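PDB 1JL5: outer membrane protein YopM from Yersinia pestis, which acts as a leucine-rich repeat effector and virulence factor, probably altering host cell physiology to promote bacterial survival in host tissues. Local coordinates for residues 355-366 with 374-385; 38-46 with 83-91. One frame throughout, in Å; residues are numbered along the deposited sequence.

Contact 1 of 2, residues 355-366 with 374-385; sequences LPQNLKQLHVEY and DIPESVEDLRMN
H363 and R383 stack across two parallel strands, 361-363 and 381-385, neighbouring rungs of the leucine-rich repeat solenoid. The ladder is parallel, with L362 N bonded to D381 O and R383 N to L362 O. The R383 guanidinium lies flat on the imidazole, centres 3.7 Å apart and planes at 11°, with NE over the middle of the ring. Q361 CG covers the opposite face, nearer the rim, so the ring is sandwiched. A bend at chi3 lays the end of R383 back over the histidine, while its edge meets E365 in a salt bridge, NH2 to OE2 2.6 Å. That carboxylate oxygen is approached from above its own plane.

D381 gathers the neighbouring donors. Its OD1 takes a very short hydrogen bond from H363 NE2, 2.5 Å, at the edge of the ring, whose plane is turned 65° from the carboxylate. OD2 receives Q361 NE2 at 2.8 Å from above the carboxylate plane; the two side chains run alongside each other.

On the other face, L362 and L382 lie side by side and point the same way, packed closely at CD2 and CD1 (3.4 Å). With CG anti to its backbone nitrogen (chi1 180°), L362 also brings CD2 to I375 CD1 and M384 SD, part of the hydrophobic core of the solenoid. Residues 381-385 themselves pair antiparallel with a strand of the second subunit, another copy of the protein, so the sheet continues across that interface.

Before the strands, P376 crosses L355 at about a right angle. In the adjoining turn, S378 OG sits 2.7 Å from Q357 O and 2.6 Å from L359 O.

Contact 2 of 2, residues 38-46 with 83-91; sequences EYYNAWSEW and LSSLPELPP
W43 of helix 36-48 meets E88, and W46 meets S85, in the irregular segment of the first leucine-rich repeat, the helix belonging to the N-terminal cap of the solenoid. Each indole spends its N-H on this segment. W43 NE1 donates to E88 O at 2.6 Å, nearly straight (161°), with the carbonyl at the ring edge and in its plane. This buried indole nitrogen therefore has a well-aligned partner.

W46 divides its donor differently. NE1 bonds to S85 OG at 2.8 Å, the hydroxyl lying only 2° out of the indole plane, and a weak second bond goes to S85 O. The serine hydroxyl is set between its backbone N and carbonyl carbon, where it meets the indole edge. W46 itself has CG anti to the backbone N (chi1 167°), which brings one face of the ring against P87; CD of that proline lies over the five-membered ring, 3.5 Å from its centroid, in a CH-pi contact, while L83 CD2 packs at the far edge against CH2. P87 is thus shared: its CG also touches W43 CD1, and L65 of helix 58-71 adjoins the same proline.

The side chains of E88 and Y39 cross at about a right angle. The firmer polar partner of the E88 carboxylate lies elsewhere, in a salt bridge from OE1 to K34 NZ. Through W46 O the helix gains another bond, to R58, whose side chain also makes a cation-pi contact with the W46 ring. Past E88, Y39 slants against P91, with CZ 3.3 Å from CD.

In the fold
The two contacts lie on opposite sides of the chain's centre, their centres 58 Å apart and without touching. Contact 1 joins successive rungs near the C-terminal end, so its backbone ladder repeats a pattern found along the solenoid; it is partly buried, with one face given to leucines and the other to a charged and polar network. Contact 2, at the N-terminal end, is buried and pairs a helix with an irregular segment: no strand ladder exists, and tryptophan N-H groups and proline rings do the work. Contact 1 also borders a second subunit of the tetramer, whereas no other chain of the assembly touches the segments of contact 2.

Contact 1 of 2, residues 355-366 with 374-385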
loop_
_atom_site.group_PDB
_atom_site.type_symbol
_atom_site.label_atom_id
_atom_site.label_comp_id
_atom_site.label_asym_id
_atom_site.label_seq_id
_atom_site.Cartn_x
_atom_site.Cartn_y
_atom_site.Cartn_z
ATOM N N LEU A 355 -8.582 2.917 26.026
ATOM C CA LEU A 355 -9.364 3.243 24.854
ATOM C C LEU A 355 -10.810 3.570 25.169
ATOM O O LEU A 355 -11.450 2.896 25.967
ATOM C CB LEU A 355 -9.303 2.084 23.866
ATOM C CG LEU A 355 -7.882 1.768 23.390
ATOM C CD1 LEU A 355 -7.909 0.568 22.460
ATOM C CD2 LEU A 355 -7.299 2.995 22.678
ATOM N N PRO A 356 -11.341 4.631 24.547
ATOM C CA PRO A 356 -12.734 5.002 24.794
ATOM C C PRO A 356 -13.619 3.876 24.270
ATOM O O PRO A 356 -13.277 3.215 23.291
ATOM C CB PRO A 356 -12.885 6.305 24.018
ATOM C CG PRO A 356 -11.909 6.144 22.890
ATOM C CD PRO A 356 -10.712 5.539 23.576
ATOM N N GLN A 357 -14.752 3.661 24.925
ATOM C CA GLN A 357 -15.665 2.584 24.567
ATOM C C GLN A 357 -16.353 2.646 23.214
ATOM O O GLN A 357 -16.985 1.680 22.804
ATOM C CB GLN A 357 -16.714 2.427 25.670
ATOM C CG GLN A 357 -16.112 1.958 26.980
ATOM C CD GLN A 357 -15.200 0.763 26.783
ATOM O OE1 GLN A 357 -15.583 -0.225 26.154
ATOM N NE2 GLN A 357 -13.985 0.846 27.321
ATOM N N ASN A 358 -16.248 3.771 22.522
ATOM C CA ASN A 358 -16.865 3.906 21.206
ATOM C C ASN A 358 -15.777 3.939 20.132
ATOM O O ASN A 358 -16.051 4.230 18.967
ATOM C CB ASN A 358 -17.693 5.193 21.132
ATOM C CG ASN A 358 -19.185 4.942 21.244
ATOM O OD1 ASN A 358 -19.855 4.663 20.249
ATOM N ND2 ASN A 358 -19.714 5.035 22.461
ATOM N N LEU A 359 -14.543 3.643 20.530
ATOM C CA LEU A 359 -13.442 3.652 19.575
ATOM C C LEU A 359 -13.730 2.634 18.488
ATOM O O LEU A 359 -13.956 1.460 18.766
ATOM C CB LEU A 359 -12.120 3.311 20.260
ATOM C CG LEU A 359 -10.894 3.537 19.365
ATOM C CD1 LEU A 359 -10.745 5.036 19.073
ATOM C CD2 LEU A 359 -9.648 2.991 20.044
ATOM N N LYS A 360 -13.732 3.095 17.247
ATOM C CA LYS A 360 -14.002 2.223 16.120
ATOM C C LYS A 360 -12.711 1.790 15.470
ATOM O O LYS A 360 -12.590 0.681 14.956
ATOM C CB LYS A 360 -14.845 2.952 15.082
ATOM C CG LYS A 360 -16.184 3.412 15.603
ATOM C CD LYS A 360 -16.996 2.244 16.140
ATOM C CE LYS A 360 -18.371 2.705 16.609
ATOM N NZ LYS A 360 -18.276 3.806 17.608
ATOM N N GLN A 361 -11.738 2.684 15.498
ATOM C CA GLN A 361 -10.477 2.405 14.862
ATOM C C GLN A 361 -9.285 2.686 15.740
ATOM O O GLN A 361 -9.160 3.753 16.336
ATOM C CB GLN A 361 -10.386 3.218 13.581
ATOM C CG GLN A 361 -9.117 3.021 12.802
ATOM C CD GLN A 361 -9.093 3.917 11.602
ATOM O OE1 GLN A 361 -9.188 5.133 11.732
ATOM N NE2 GLN A 361 -8.980 3.328 10.420
ATOM N N LEU A 362 -8.412 1.695 15.821
ATOM C CA LEU A 362 -7.206 1.819 16.595
ATOM C C LEU A 362 -6.043 1.372 15.733
ATOM O O LEU A 362 -5.871 0.185 15.481
ATOM C CB LEU A 362 -7.262 0.946 17.843
ATOM C CG LEU A 362 -5.980 1.076 18.662
ATOM C CD1 LEU A 362 -5.856 2.502 19.169
ATOM C CD2 LEU A 362 -5.987 0.087 19.811
ATOM N N HIS A 363 -5.268 2.332 15.255
ATOM C CA HIS A 363 -4.087 2.026 14.462
ATOM C C HIS A 363 -2.938 2.575 15.264
ATOM O O HIS A 363 -2.660 3.769 15.228
ATOM C CB HIS A 363 -4.153 2.702 13.097
ATOM C CG HIS A 363 -5.148 2.079 12.170
ATOM N ND1 HIS A 363 -5.353 2.528 10.885
ATOM C CD2 HIS A 363 -5.999 1.042 12.348
ATOM C CE1 HIS A 363 -6.289 1.795 10.310
ATOM N NE2 HIS A 363 -6.697 0.887 11.177
ATOM N N VAL A 364 -2.297 1.698 16.024
ATOM C CA VAL A 364 -1.177 2.091 16.861
ATOM C C VAL A 364 0.007 1.221 16.487
ATOM O O VAL A 364 0.907 0.956 17.285
ATOM C CB VAL A 364 -1.531 1.933 18.343
ATOM C CG1 VAL A 364 -0.343 2.302 19.211
ATOM C CG2 VAL A 364 -2.701 2.847 18.673
ATOM N N GLU A 365 -0.025 0.788 15.238
ATOM C CA GLU A 365 1.012 -0.034 14.640
ATOM C C GLU A 365 2.366 0.650 14.810
ATOM O O GLU A 365 2.468 1.874 14.757
ATOM C CB GLU A 365 0.700 -0.191 13.149
ATOM C CG GLU A 365 -0.499 0.676 12.726
ATOM C CD GLU A 365 -0.717 0.731 11.232
ATOM O OE1 GLU A 365 -0.767 -0.345 10.591
ATOM O OE2 GLU A 365 -0.850 1.852 10.700
ATOM N N TYR A 366 3.402 -0.146 15.034
ATOM C CA TYR A 366 4.748 0.385 15.160
ATOM C C TYR A 366 4.927 1.397 16.269
ATOM O O TYR A 366 5.188 2.580 16.042
ATOM C CB TYR A 366 5.175 0.974 13.821
ATOM C CG TYR A 366 5.027 -0.040 12.716
ATOM C CD1 TYR A 366 5.866 -1.151 12.654
ATOM C CD2 TYR A 366 4.023 0.080 11.763
ATOM C CE1 TYR A 366 5.709 -2.116 11.670
ATOM C CE2 TYR A 366 3.855 -0.882 10.771
ATOM C CZ TYR A 366 4.704 -1.977 10.732
ATOM O OH TYR A 366 4.558 -2.928 9.748
ATOM N N ASP A 374 -6.428 -2.695 26.226
ATOM C CA ASP A 374 -7.646 -3.479 26.148
ATOM C C ASP A 374 -8.404 -2.881 24.976
ATOM O O ASP A 374 -8.534 -1.664 24.864
ATOM C CB ASP A 374 -8.466 -3.349 27.433
ATOM C CG ASP A 374 -7.783 -3.987 28.621
ATOM O OD1 ASP A 374 -7.368 -5.160 28.500
ATOM O OD2 ASP A 374 -7.665 -3.322 29.675
ATOM N N ILE A 375 -8.885 -3.733 24.086
ATOM C CA ILE A 375 -9.607 -3.257 22.925
ATOM C C ILE A 375 -11.103 -3.217 23.168
ATOM O O ILE A 375 -11.737 -4.249 23.371
ATOM C CB ILE A 375 -9.327 -4.149 21.702
ATOM C CG1 ILE A 375 -7.818 -4.209 21.449
ATOM C CG2 ILE A 375 -10.054 -3.616 20.486
ATOM C CD1 ILE A 375 -7.147 -2.840 21.388
ATOM N N PRO A 376 -11.687 -2.011 23.172
ATOM C CA PRO A 376 -13.128 -1.904 23.392
ATOM C C PRO A 376 -13.831 -2.731 22.326
ATOM O O PRO A 376 -13.336 -2.853 21.204
ATOM C CB PRO A 376 -13.387 -0.408 23.232
ATOM C CG PRO A 376 -12.125 0.195 23.767
ATOM C CD PRO A 376 -11.061 -0.678 23.129
ATOM N N GLU A 377 -14.977 -3.302 22.677
ATOM C CA GLU A 377 -15.733 -4.118 21.740
ATOM C C GLU A 377 -16.114 -3.285 20.524
ATOM O O GLU A 377 -16.359 -3.815 19.440
ATOM C CB GLU A 377 -16.995 -4.663 22.416
ATOM C CG GLU A 377 -17.157 -6.174 22.305
ATOM C CD GLU A 377 -16.152 -6.940 23.152
ATOM O OE1 GLU A 377 -14.933 -6.703 23.001
ATOM O OE2 GLU A 377 -16.584 -7.785 23.968
ATOM N N SER A 378 -16.158 -1.970 20.705
ATOM C CA SER A 378 -16.515 -1.067 19.619
ATOM C C SER A 378 -15.475 -1.055 18.500
ATOM O O SER A 378 -15.802 -0.812 17.344
ATOM C CB SER A 378 -16.684 0.351 20.156
ATOM O OG SER A 378 -15.493 0.782 20.788
ATOM N N VAL A 379 -14.221 -1.315 18.841
ATOM C CA VAL A 379 -13.165 -1.303 17.839
ATOM C C VAL A 379 -13.467 -2.261 16.698
ATOM O O VAL A 379 -13.525 -3.472 16.893
ATOM C CB VAL A 379 -11.810 -1.669 18.461
ATOM C CG1 VAL A 379 -10.725 -1.682 17.389
ATOM C CG2 VAL A 379 -11.468 -0.672 19.555
ATOM N N GLU A 380 -13.664 -1.702 15.509
ATOM C CA GLU A 380 -13.955 -2.492 14.316
ATOM C C GLU A 380 -12.687 -2.615 13.480
ATOM O O GLU A 380 -12.446 -3.626 12.830
ATOM C CB GLU A 380 -15.016 -1.796 13.458
ATOM C CG GLU A 380 -16.216 -1.280 14.215
ATOM C CD GLU A 380 -17.179 -0.508 13.326
ATOM O OE1 GLU A 380 -16.716 0.324 12.516
ATOM O OE2 GLU A 380 -18.403 -0.720 13.444
ATOM N N ASP A 381 -11.887 -1.560 13.507
ATOM C CA ASP A 381 -10.658 -1.482 12.734
ATOM C C ASP A 381 -9.467 -1.380 13.667
ATOM O O ASP A 381 -9.218 -0.333 14.260
ATOM C CB ASP A 381 -10.723 -0.255 11.838
ATOM C CG ASP A 381 -9.522 -0.122 10.950
ATOM O OD1 ASP A 381 -8.498 -0.789 11.215
ATOM O OD2 ASP A 381 -9.601 0.665 9.990
ATOM N N LEU A 382 -8.722 -2.470 13.781
ATOM C CA LEU A 382 -7.579 -2.508 14.666
ATOM C C LEU A 382 -6.284 -2.893 13.967
ATOM O O LEU A 382 -6.248 -3.810 13.147
ATOM C CB LEU A 382 -7.852 -3.495 15.799
ATOM C CG LEU A 382 -6.746 -3.743 16.821
ATOM C CD1 LEU A 382 -6.437 -2.460 17.569
ATOM C CD2 LEU A 382 -7.194 -4.826 17.785
ATOM N N ARG A 383 -5.223 -2.170 14.294
ATOM C CA ARG A 383 -3.908 -2.451 13.748
ATOM C C ARG A 383 -2.917 -2.107 14.829
ATOM O O ARG A 383 -2.850 -0.973 15.294
ATOM C CB ARG A 383 -3.630 -1.635 12.480
ATOM C CG ARG A 383 -4.660 -1.861 11.385
ATOM C CD ARG A 383 -4.151 -1.522 9.996
ATOM N NE ARG A 383 -3.431 -0.259 9.949
ATOM C CZ ARG A 383 -3.371 0.522 8.875
ATOM N NH1 ARG A 383 -3.998 0.167 7.762
ATOM N NH2 ARG A 383 -2.678 1.654 8.910
ATOM N N MET A 384 -2.178 -3.116 15.263
ATOM C CA MET A 384 -1.173 -2.931 16.285
ATOM C C MET A 384 0.038 -3.741 15.887
ATOM O O MET A 384 -0.089 -4.844 15.369
ATOM C CB MET A 384 -1.695 -3.397 17.642
ATOM C CG MET A 384 -2.942 -2.662 18.097
ATOM S SD MET A 384 -3.336 -2.974 19.823
ATOM C CE MET A 384 -4.335 -4.447 19.688
ATOM N N ASN A 385 1.214 -3.180 16.118
ATOM C CA ASN A 385 2.449 -3.854 15.788
ATOM C C ASN A 385 3.522 -3.339 16.728
ATOM O O ASN A 385 3.848 -2.154 16.725
ATOM C CB ASN A 385 2.832 -3.576 14.333
ATOM C CG ASN A 385 3.954 -4.474 13.847
ATOM O OD1 ASN A 385 3.933 -4.957 12.712
ATOM N ND2 ASN A 385 4.947 -4.694 14.700
HETATM O O HOH W 1 -8.078 0.296 26.444
HETATM O O HOH W 2 -16.729 -0.764 23.332
HETATM O O HOH W 3 -15.808 -2.917 25.413
HETATM O O HOH W 4 1.554 -1.404 18.139
#

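Contact 2 of 2, residues 38-46 with 83-91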
loop_
_atom_site.group_PDB
_atom_site.type_symbol
_atom_site.label_atom_id
_atom_site.label_comp_id
_atom_site.label_asym_id
_atom_site.label_seq_id
_atom_site.Cartn_x
_atom_site.Cartn_y
_atom_site.Cartn_z
ATOM N N GLU A 38 -34.092 19.005 -39.453
ATOM C CA GLU A 38 -32.763 19.523 -39.701
ATOM C C GLU A 38 -31.845 19.109 -38.556
ATOM O O GLU A 38 -30.707 18.716 -38.781
ATOM C CB GLU A 38 -32.802 21.041 -39.841
ATOM C CG GLU A 38 -33.494 21.491 -41.112
ATOM C CD GLU A 38 -33.466 22.987 -41.284
ATOM O OE1 GLU A 38 -34.046 23.689 -40.439
ATOM O OE2 GLU A 38 -32.861 23.460 -42.267
ATOM N N TYR A 39 -32.338 19.186 -37.327
ATOM C CA TYR A 39 -31.518 18.776 -36.193
ATOM C C TYR A 39 -31.261 17.285 -36.270
ATOM O O TYR A 39 -30.120 16.840 -36.170
ATOM C CB TYR A 39 -32.204 19.112 -34.870
ATOM C CG TYR A 39 -32.037 20.553 -34.489
ATOM C CD1 TYR A 39 -30.776 21.071 -34.206
ATOM C CD2 TYR A 39 -33.129 21.413 -34.448
ATOM C CE1 TYR A 39 -30.608 22.409 -33.894
ATOM C CE2 TYR A 39 -32.971 22.752 -34.136
ATOM C CZ TYR A 39 -31.708 23.243 -33.861
ATOM O OH TYR A 39 -31.546 24.570 -33.546
ATOM N N TYR A 40 -32.329 16.519 -36.462
ATOM C CA TYR A 40 -32.212 15.074 -36.558
ATOM C C TYR A 40 -31.185 14.686 -37.590
ATOM O O TYR A 40 -30.317 13.856 -37.344
ATOM C CB TYR A 40 -33.529 14.437 -36.980
ATOM C CG TYR A 40 -34.671 14.609 -36.025
ATOM C CD1 TYR A 40 -34.459 14.935 -34.685
ATOM C CD2 TYR A 40 -35.976 14.380 -36.450
ATOM C CE1 TYR A 40 -35.524 15.026 -33.797
ATOM C CE2 TYR A 40 -37.037 14.465 -35.578
ATOM C CZ TYR A 40 -36.811 14.785 -34.256
ATOM O OH TYR A 40 -37.884 14.845 -33.406
ATOM N N ASN A 41 -31.306 15.287 -38.764
ATOM C CA ASN A 41 -30.408 14.980 -39.856
ATOM C C ASN A 41 -29.015 15.479 -39.570
ATOM O O ASN A 41 -28.039 14.820 -39.903
ATOM C CB ASN A 41 -30.954 15.573 -41.149
ATOM C CG ASN A 41 -32.232 14.898 -41.584
ATOM O OD1 ASN A 41 -32.787 14.089 -40.845
ATOM N ND2 ASN A 41 -32.708 15.221 -42.777
ATOM N N ALA A 42 -28.918 16.648 -38.956
ATOM C CA ALA A 42 -27.610 17.183 -38.623
ATOM C C ALA A 42 -26.996 16.189 -37.644
ATOM O O ALA A 42 -25.826 15.826 -37.750
ATOM C CB ALA A 42 -27.748 18.553 -37.973
ATOM N N TRP A 43 -27.816 15.721 -36.714
ATOM C CA TRP A 43 -27.355 14.781 -35.708
ATOM C C TRP A 43 -27.029 13.413 -36.273
ATOM O O TRP A 43 -26.047 12.791 -35.872
ATOM C CB TRP A 43 -28.391 14.670 -34.595
ATOM C CG TRP A 43 -28.572 15.973 -33.899
ATOM C CD1 TRP A 43 -27.665 16.989 -33.832
ATOM C CD2 TRP A 43 -29.706 16.394 -33.140
ATOM N NE1 TRP A 43 -28.162 18.017 -33.077
ATOM C CE2 TRP A 43 -29.413 17.680 -32.637
ATOM C CE3 TRP A 43 -30.938 15.814 -32.831
ATOM C CZ2 TRP A 43 -30.311 18.395 -31.843
ATOM C CZ3 TRP A 43 -31.830 16.524 -32.041
ATOM C CH2 TRP A 43 -31.511 17.801 -31.556
ATOM N N SER A 44 -27.847 12.942 -37.208
ATOM C CA SER A 44 -27.592 11.648 -37.813
ATOM C C SER A 44 -26.334 11.737 -38.650
ATOM O O SER A 44 -25.577 10.778 -38.739
ATOM C CB SER A 44 -28.779 11.220 -38.668
ATOM O OG SER A 44 -29.887 10.949 -37.824
ATOM N N GLU A 45 -26.106 12.896 -39.257
ATOM C CA GLU A 45 -24.917 13.088 -40.075
ATOM C C GLU A 45 -23.724 13.042 -39.129
ATOM O O GLU A 45 -22.716 12.386 -39.393
ATOM C CB GLU A 45 -24.977 14.440 -40.782
ATOM C CG GLU A 45 -23.824 14.704 -41.739
ATOM C CD GLU A 45 -23.612 13.570 -42.731
ATOM O OE1 GLU A 45 -24.612 12.963 -43.177
ATOM O OE2 GLU A 45 -22.440 13.293 -43.073
ATOM N N TRP A 46 -23.856 13.753 -38.019
ATOM C CA TRP A 46 -22.811 13.790 -37.017
ATOM C C TRP A 46 -22.596 12.362 -36.532
ATOM O O TRP A 46 -21.467 11.899 -36.403
ATOM C CB TRP A 46 -23.245 14.678 -35.860
ATOM C CG TRP A 46 -22.395 14.532 -34.659
ATOM C CD1 TRP A 46 -21.146 15.046 -34.465
ATOM C CD2 TRP A 46 -22.727 13.816 -33.473
ATOM N NE1 TRP A 46 -20.680 14.694 -33.228
ATOM C CE2 TRP A 46 -21.630 13.934 -32.596
ATOM C CE3 TRP A 46 -23.848 13.079 -33.065
ATOM C CZ2 TRP A 46 -21.621 13.350 -31.330
ATOM C CZ3 TRP A 46 -23.840 12.499 -31.803
ATOM C CH2 TRP A 46 -22.730 12.636 -30.953
ATOM N N LEU A 83 -17.825 11.019 -27.124
ATOM C CA LEU A 83 -17.991 11.950 -28.230
ATOM C C LEU A 83 -16.764 12.818 -28.451
ATOM O O LEU A 83 -16.331 13.528 -27.548
ATOM C CB LEU A 83 -19.202 12.836 -27.969
ATOM C CG LEU A 83 -20.436 12.038 -27.558
ATOM C CD1 LEU A 83 -21.613 12.978 -27.392
ATOM C CD2 LEU A 83 -20.732 10.969 -28.606
ATOM N N SER A 84 -16.200 12.752 -29.651
ATOM C CA SER A 84 -15.033 13.557 -29.973
ATOM C C SER A 84 -15.523 14.925 -30.421
ATOM O O SER A 84 -14.737 15.836 -30.665
ATOM C CB SER A 84 -14.208 12.903 -31.080
ATOM O OG SER A 84 -14.994 12.667 -32.229
ATOM N N SER A 85 -16.836 15.059 -30.532
ATOM C CA SER A 85 -17.430 16.327 -30.918
ATOM C C SER A 85 -18.911 16.238 -30.649
ATOM O O SER A 85 -19.460 15.151 -30.462
ATOM C CB SER A 85 -17.219 16.620 -32.406
ATOM O OG SER A 85 -18.093 15.831 -33.199
ATOM N N LEU A 86 -19.550 17.394 -30.608
ATOM C CA LEU A 86 -20.976 17.449 -30.405
ATOM C C LEU A 86 -21.519 18.132 -31.632
ATOM O O LEU A 86 -20.889 19.028 -32.182
ATOM C CB LEU A 86 -21.338 18.277 -29.173
ATOM C CG LEU A 86 -20.880 17.742 -27.820
ATOM C CD1 LEU A 86 -21.461 18.613 -26.719
ATOM C CD2 LEU A 86 -21.339 16.300 -27.659
ATOM N N PRO A 87 -22.685 17.696 -32.100
ATOM C CA PRO A 87 -23.255 18.334 -33.278
ATOM C C PRO A 87 -23.948 19.573 -32.741
ATOM O O PRO A 87 -23.851 19.872 -31.547
ATOM C CB PRO A 87 -24.236 17.293 -33.772
ATOM C CG PRO A 87 -24.766 16.741 -32.483
ATOM C CD PRO A 87 -23.525 16.578 -31.639
ATOM N N GLU A 88 -24.638 20.298 -33.606
ATOM C CA GLU A 88 -25.342 21.483 -33.165
ATOM C C GLU A 88 -26.249 21.047 -32.026
ATOM O O GLU A 88 -26.876 19.995 -32.091
ATOM C CB GLU A 88 -26.178 22.052 -34.301
ATOM C CG GLU A 88 -26.684 23.452 -34.033
ATOM C CD GLU A 88 -27.551 23.957 -35.162
ATOM O OE1 GLU A 88 -27.199 23.686 -36.326
ATOM O OE2 GLU A 88 -28.572 24.620 -34.887
ATOM N N LEU A 89 -26.323 21.862 -30.984
ATOM C CA LEU A 89 -27.133 21.533 -29.821
ATOM C C LEU A 89 -28.586 21.932 -29.974
ATOM O O LEU A 89 -28.915 22.809 -30.770
ATOM C CB LEU A 89 -26.562 22.236 -28.593
ATOM C CG LEU A 89 -25.097 21.933 -28.281
ATOM C CD1 LEU A 89 -24.601 22.874 -27.203
ATOM C CD2 LEU A 89 -24.961 20.478 -27.852
ATOM N N PRO A 90 -29.484 21.271 -29.229
ATOM C CA PRO A 90 -30.885 21.663 -29.353
ATOM C C PRO A 90 -30.874 23.177 -29.142
ATOM O O PRO A 90 -30.145 23.682 -28.291
ATOM C CB PRO A 90 -31.547 20.895 -28.220
ATOM C CG PRO A 90 -30.784 19.596 -28.257
ATOM C CD PRO A 90 -29.343 20.068 -28.391
ATOM N N PRO A 91 -31.672 23.914 -29.926
ATOM C CA PRO A 91 -31.780 25.376 -29.884
ATOM C C PRO A 91 -31.933 26.099 -28.547
ATOM O O PRO A 91 -31.292 27.127 -28.318
ATOM C CB PRO A 91 -32.949 25.659 -30.827
ATOM C CG PRO A 91 -33.803 24.438 -30.672
ATOM C CD PRO A 91 -32.773 23.338 -30.717
#